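Local atomic coordinates of NegoA.19184.a (Neisseria gonorrhoeae, PDB entry 5UEB), a protein that is of unknown function but belongs to the DUF4265 family and folds into two antiparallel beta sheets, one of them accompanied by two helices. Residues B[78-83]-B[113-118]. Sequence-based numbering, arbitrary orientation.
Sequences TTINIV and VNFPPK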
ATOM      1  N   THR B  78     -14.228   4.088  -6.837  1.00 14.09           N
ATOM      2  CA  THR B  78     -13.407   3.242  -7.694  1.00 13.36           C
ATOM      3  C   THR B  78     -12.824   4.094  -8.816  1.00 15.65           C
ATOM      4  O   THR B  78     -13.501   4.984  -9.333  1.00 14.65           O
ATOM      5  CB  THR B  78     -14.308   2.153  -8.299  1.00 13.45           C
ATOM      6  OG1 THR B  78     -14.698   1.234  -7.272  1.00 17.76           O
ATOM      7  CG2 THR B  78     -13.616   1.388  -9.419  1.00 15.11           C
ATOM      8  N   THR B  79     -11.560   3.841  -9.177  1.00 12.67           N
ATOM      9  CA  THR B  79     -10.890   4.513 -10.291  1.00 11.88           C
ATOM     10  C   THR B  79     -10.570   3.488 -11.372  1.00 13.04           C
ATOM     11  O   THR B  79      -9.887   2.497 -11.099  1.00 12.03           O
ATOM     12  CB  THR B  79      -9.586   5.164  -9.823  1.00 11.96           C
ATOM     13  OG1 THR B  79      -9.834   5.993  -8.683  1.00 13.46           O
ATOM     14  CG2 THR B  79      -8.957   6.016 -10.950  1.00 14.14           C
ATOM     15  N   ILE B  80     -11.054   3.732 -12.593  1.00 10.77           N
ATOM     16  CA  ILE B  80     -10.847   2.853 -13.745  1.00 11.09           C
ATOM     17  C   ILE B  80     -10.126   3.665 -14.811  1.00 13.25           C
ATOM     18  O   ILE B  80     -10.578   4.759 -15.164  1.00 14.84           O
ATOM     19  CB  ILE B  80     -12.189   2.328 -14.298  1.00 10.32           C
ATOM     20  CG1 ILE B  80     -13.006   1.614 -13.207  1.00 11.11           C
ATOM     21  CG2 ILE B  80     -11.940   1.420 -15.508  1.00 12.93           C
ATOM     22  CD1 ILE B  80     -12.335   0.391 -12.613  1.00 13.17           C
ATOM     23  N   ASN B  81      -9.008   3.136 -15.321  1.00 13.04           N
ATOM     24  CA  ASN B  81      -8.277   3.749 -16.430  1.00 13.25           C
ATOM     25  C   ASN B  81      -8.740   3.085 -17.720  1.00 13.88           C
ATOM     26  O   ASN B  81      -8.846   1.856 -17.778  1.00 13.84           O
ATOM     27  CB  ASN B  81      -6.769   3.518 -16.326  1.00 15.15           C
ATOM     28  CG  ASN B  81      -6.159   3.923 -14.983  1.00 14.45           C
ATOM     29  OD1 ASN B  81      -5.223   3.277 -14.520  1.00 15.66           O
ATOM     30  ND2 ASN B  81      -6.644   5.015 -14.381  1.00 12.58           N
ATOM     31  N   ILE B  82      -9.009   3.882 -18.753  1.00 15.41           N
ATOM     32  CA  ILE B  82      -9.497   3.357 -20.031  1.00 13.91           C
ATOM     33  C   ILE B  82      -8.711   4.023 -21.146  1.00 15.54           C
ATOM     34  O   ILE B  82      -8.624   5.253 -21.198  1.00 17.82           O
ATOM     35  CB  ILE B  82     -10.999   3.627 -20.250  1.00 16.26           C
ATOM     36  CG1 ILE B  82     -11.831   3.166 -19.048  1.00 16.09           C
ATOM     37  CG2 ILE B  82     -11.464   2.972 -21.568  1.00 14.48           C
ATOM     38  CD1 ILE B  82     -13.317   3.507 -19.162  1.00 14.61           C
ATOM     39  N   VAL B  83      -8.179   3.221 -22.064  1.00 15.33           N
ATOM     40  CA  VAL B  83      -7.497   3.753 -23.238  1.00 16.07           C
ATOM     41  C   VAL B  83      -8.143   3.152 -24.478  1.00 15.14           C
ATOM     42  O   VAL B  83      -8.522   1.975 -24.480  1.00 17.94           O
ATOM     43  CB  VAL B  83      -5.979   3.492 -23.182  1.00 19.62           C
ATOM     44  CG1 VAL B  83      -5.689   2.031 -23.203  1.00 19.46           C
ATOM     45  CG2 VAL B  83      -5.276   4.183 -24.341  1.00 23.92           C
ATOM     46  N   VAL B 113     -11.815   7.238 -14.839  1.00 13.06           N
ATOM     47  CA  VAL B 113     -13.228   7.328 -14.489  1.00 14.24           C
ATOM     48  C   VAL B 113     -13.396   7.023 -13.013  1.00 13.38           C
ATOM     49  O   VAL B 113     -12.875   6.016 -12.519  1.00 12.53           O
ATOM     50  CB  VAL B 113     -14.064   6.354 -15.334  1.00 13.99           C
ATOM     51  CG1 VAL B 113     -15.544   6.483 -14.987  1.00 15.95           C
ATOM     52  CG2 VAL B 113     -13.805   6.596 -16.822  1.00 18.27           C
ATOM     53  N   ASN B 114     -14.141   7.880 -12.318  1.00 12.06           N
ATOM     54  CA  ASN B 114     -14.523   7.655 -10.933  1.00 11.83           C
ATOM     55  C   ASN B 114     -15.921   7.061 -10.884  1.00 13.65           C
ATOM     56  O   ASN B 114     -16.857   7.629 -11.460  1.00 16.83           O
ATOM     57  CB  ASN B 114     -14.554   8.966 -10.146  1.00 11.58           C
ATOM     58  CG  ASN B 114     -14.884   8.740  -8.697  1.00 13.13           C
ATOM     59  OD1 ASN B 114     -14.024   8.333  -7.918  1.00 13.50           O
ATOM     60  ND2 ASN B 114     -16.149   8.974  -8.325  1.00 16.12           N
ATOM     61  N   PHE B 115     -16.063   5.938 -10.180  1.00 13.11           N
ATOM     62  CA  PHE B 115     -17.372   5.368  -9.894  1.00 12.32           C
ATOM     63  C   PHE B 115     -17.653   5.390  -8.399  1.00 14.98           C
ATOM     64  O   PHE B 115     -16.824   4.917  -7.606  1.00 16.27           O
ATOM     65  CB  PHE B 115     -17.474   3.917 -10.401  1.00 15.36           C
ATOM     66  CG  PHE B 115     -17.518   3.795 -11.894  1.00 13.50           C
ATOM     67  CD1 PHE B 115     -18.653   4.165 -12.598  1.00 15.07           C
ATOM     68  CD2 PHE B 115     -16.426   3.309 -12.598  1.00 15.39           C
ATOM     69  CE1 PHE B 115     -18.697   4.058 -13.976  1.00 17.76           C
ATOM     70  CE2 PHE B 115     -16.468   3.194 -13.984  1.00 16.93           C
ATOM     71  CZ  PHE B 115     -17.607   3.563 -14.674  1.00 17.07           C
ATOM     72  N   PRO B 116     -18.811   5.892  -7.979  1.00 15.08           N
ATOM     73  CA  PRO B 116     -19.184   5.848  -6.560  1.00 15.85           C
ATOM     74  C   PRO B 116     -19.353   4.415  -6.091  1.00 17.67           C
ATOM     75  O   PRO B 116     -19.428   3.487  -6.916  1.00 16.87           O
ATOM     76  CB  PRO B 116     -20.526   6.597  -6.533  1.00 19.60           C
ATOM     77  CG  PRO B 116     -20.540   7.430  -7.780  1.00 18.25           C
ATOM     78  CD  PRO B 116     -19.789   6.626  -8.797  1.00 14.28           C
ATOM     79  N   PRO B 117     -19.415   4.189  -4.777  1.00 22.38           N
ATOM     80  CA  PRO B 117     -19.626   2.827  -4.266  1.00 22.94           C
ATOM     81  C   PRO B 117     -20.771   2.115  -4.977  1.00 23.68           C
ATOM     82  O   PRO B 117     -21.840   2.687  -5.201  1.00 21.67           O
ATOM     83  CB  PRO B 117     -19.949   3.060  -2.784  1.00 25.48           C
ATOM     84  CG  PRO B 117     -19.234   4.335  -2.446  1.00 23.10           C
ATOM     85  CD  PRO B 117     -19.289   5.181  -3.689  1.00 19.86           C
ATOM     86  N   LYS B 118     -20.529   0.855  -5.339  1.00 23.96           N
ATOM     87  CA  LYS B 118     -21.463  -0.096  -5.931  1.00 28.04           C
ATOM     88  C   LYS B 118     -21.768   0.180  -7.406  1.00 25.57           C
ATOM     89  O   LYS B 118     -22.474  -0.612  -8.025  1.00 29.61           O
ATOM     90  CB  LYS B 118     -22.779  -0.267  -5.144  1.00 32.97           C
ATOM     91  CG  LYS B 118     -22.589  -0.440  -3.652  1.00 34.28           C
ATOM     92  CD  LYS B 118     -23.910  -0.677  -2.939  1.00 40.43           C
ATOM     93  CE  LYS B 118     -23.682  -0.877  -1.452  1.00 49.48           C
ATOM     94  NZ  LYS B 118     -24.898  -1.370  -0.751  1.00 61.13           N
TER
HETATM   95  O   HOH W   1     -16.721   2.284  -5.905  1.00 24.43           O
HETATM   96  O   HOH W   2     -11.344   8.367  -8.620  1.00 12.65           O
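Thr78 and Phe115 trade two backbone hydrogen bonds where strand 78-83 runs antiparallel to strand 113-115: Thr78 N donates to Phe115 O at 2.8 Å, nearly straight and in the carbonyl plane, and Phe115 N returns the bond to Thr78 O at 2.9 Å. Two residues further along strand 78-83, Ile80 repeats the exchange with Val113, with Val113 N to Ile80 O at 2.8 Å. Between them lies the non-hydrogen-bonded pair Thr79 and Asn114, where CA-H...O contacts from Thr79 CA to Val113 O and from Asn114 CA to Thr78 O supplement the ladder. These are the two central strands of a four-stranded antiparallel sheet, with strands 102-105 and 137-143 at its margins. Alternation sends Thr78, Ile80, Val113 and Phe115 to one face, on which Ile96 of helix 90-98 packs against Val113 and Phe115. There Ile80 CG1 meets the Phe115 ring at its edge, 3.9 Å from CD2, while Val113 CG1, anti to the backbone N (chi1 -178°), lies over one ring face, toward the rim. This leaves the other methyl of Val113, CG2, anti to the carbonyl carbon, and it reaches Ile82 CD1 at 3.9 Å. On the face of Thr79 and Asn114, a water donates to both Thr79 OG1 and Asn114 OD1, and Thr79 OG1 is also hydrogen-bonded to Leu51 O. Thr78 OG1 is held by Gly145 N and by a second water, 2.7 Å away.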